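Local coordinates for bifunctional endomannanase/endoglucanase (Caldanaerobius polysaccharolyticus, PDB 3W0K), which hydrolyses internal beta-linkages of mannan and cellulose-type polysaccharides, as a bifunctional mannanase and endoglucanase of glycoside hydrolase family 5, at residues A[91-94]-A[95-98]. Sequence-based numbering, arbitrary orientation.
Sequences INRN and DIER
Arg93 and Ile96 are tied by a backbone bond, Ile96 N to Arg93 O at 3.2 Å, and the next pair repeats the step with Glu97 N to Asn94 O at 3.1 Å; these successive i to i+3 bonds wind the chain into a short 3-10 turn. Arg93 enters it with positive phi and psi (49° and 56°). Its side chain then folds back over the turn, bent at chi2 and chi3, to take Asp95 side-on. NE reaches Asp95 OD1 at 2.8 Å while NH2 reaches Asp95 OD2 at 2.9 Å, both bonds nearly straight and both using the syn lone pairs. Guanidinium and carboxylate are nearly coplanar, 15° apart, which lets both N-H groups point at the carboxylate oxygens, and the pairing restrains the rotation of both groups. On the acid side, CG of Asp95 sits between its own backbone N and carbonyl carbon, which swings the carboxylate back toward Arg93. Ile96 lies over one face of the guanidinium with the end of its chain, and its CD1 also packs on Arg93 CB at 3.6 Å. Asn94 OD1 accepts the backbone N-H of Cys90, and one water donates to both Asn94 O and Glu97 O. Glu97 sets its CB 3.4 Å from Asn94 O, but its buried carboxylate leads away to Tyr45 OH, Gly88 N and a salt bridge with Arg85, whose NH2 also holds Arg93 O. The Arg93-Asp95 pair, by contrast, lies on the exposed side of the turn. It all belongs to the long loop that follows strand 78-83 and precedes helix 105-121, a beta-alpha connection at the C-terminal end of the barrel strands, the end where TIM-barrel glycosidases carry their active site.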
# COMPACT_ATOMS: atom_id res chain seq x y z
N ILE A 91 5.96 -2.42 9.72
CA ILE A 91 5.02 -1.78 10.63
C ILE A 91 4.36 -2.82 11.54
O ILE A 91 3.97 -2.51 12.66
CB ILE A 91 3.97 -0.93 9.87
CG1 ILE A 91 3.18 -0.08 10.86
CG2 ILE A 91 3.06 -1.83 9.04
CD1 ILE A 91 2.48 1.11 10.23
N ASN A 92 4.29 -4.06 11.05
CA ASN A 92 3.73 -5.16 11.83
C ASN A 92 4.88 -5.98 12.38
O ASN A 92 5.79 -6.36 11.64
CB ASN A 92 2.86 -6.06 10.94
CG ASN A 92 1.73 -5.31 10.28
OD1 ASN A 92 0.93 -4.65 10.95
ND2 ASN A 92 1.64 -5.41 8.96
N ARG A 93 4.85 -6.23 13.69
CA ARG A 93 5.89 -7.02 14.35
C ARG A 93 7.31 -6.56 14.00
O ARG A 93 8.13 -7.34 13.52
CB ARG A 93 5.72 -8.51 14.04
CG ARG A 93 4.42 -9.11 14.56
CD ARG A 93 4.26 -8.89 16.06
NE ARG A 93 5.38 -9.43 16.83
CZ ARG A 93 5.48 -10.70 17.23
NH1 ARG A 93 4.52 -11.57 16.93
NH2 ARG A 93 6.53 -11.09 17.93
N ASN A 94 7.58 -5.28 14.24
CA ASN A 94 8.90 -4.73 13.97
C ASN A 94 9.93 -5.35 14.93
O ASN A 94 11.13 -5.36 14.64
CB ASN A 94 8.87 -3.21 14.13
CG ASN A 94 10.07 -2.52 13.52
OD1 ASN A 94 10.63 -2.99 12.53
ND2 ASN A 94 10.46 -1.39 14.10
N ASP A 95 9.44 -5.89 16.05
CA ASP A 95 10.29 -6.52 17.06
C ASP A 95 11.00 -7.78 16.56
O ASP A 95 11.97 -8.24 17.17
CB ASP A 95 9.48 -6.85 18.32
CG ASP A 95 8.37 -7.86 18.05
OD1 ASP A 95 7.51 -7.58 17.19
OD2 ASP A 95 8.36 -8.92 18.70
N ILE A 96 10.48 -8.35 15.48
CA ILE A 96 11.04 -9.55 14.86
C ILE A 96 12.35 -9.22 14.13
O ILE A 96 13.18 -10.10 13.90
CB ILE A 96 10.01 -10.19 13.87
CG1 ILE A 96 8.87 -10.84 14.65
CG2 ILE A 96 10.67 -11.19 12.93
CD1 ILE A 96 7.80 -11.46 13.78
N GLU A 97 12.52 -7.96 13.75
CA GLU A 97 13.74 -7.53 13.07
C GLU A 97 14.90 -7.46 14.06
O GLU A 97 14.70 -7.22 15.25
CB GLU A 97 13.56 -6.15 12.44
CG GLU A 97 12.63 -6.12 11.24
CD GLU A 97 13.10 -7.03 10.12
OE1 GLU A 97 14.27 -6.94 9.71
OE2 GLU A 97 12.30 -7.87 9.66
N ARG A 98 16.10 -7.70 13.55
CA ARG A 98 17.30 -7.62 14.38
C ARG A 98 17.74 -6.16 14.46
O ARG A 98 18.03 -5.64 15.54
CB ARG A 98 18.44 -8.43 13.74
CG ARG A 98 19.74 -8.41 14.53
CD ARG A 98 20.90 -8.98 13.72
NE ARG A 98 21.27 -8.10 12.61
CZ ARG A 98 22.13 -8.41 11.65
NH1 ARG A 98 22.74 -9.60 11.65
NH2 ARG A 98 22.40 -7.53 10.70
O HOH W 1 13.58 -4.92 16.37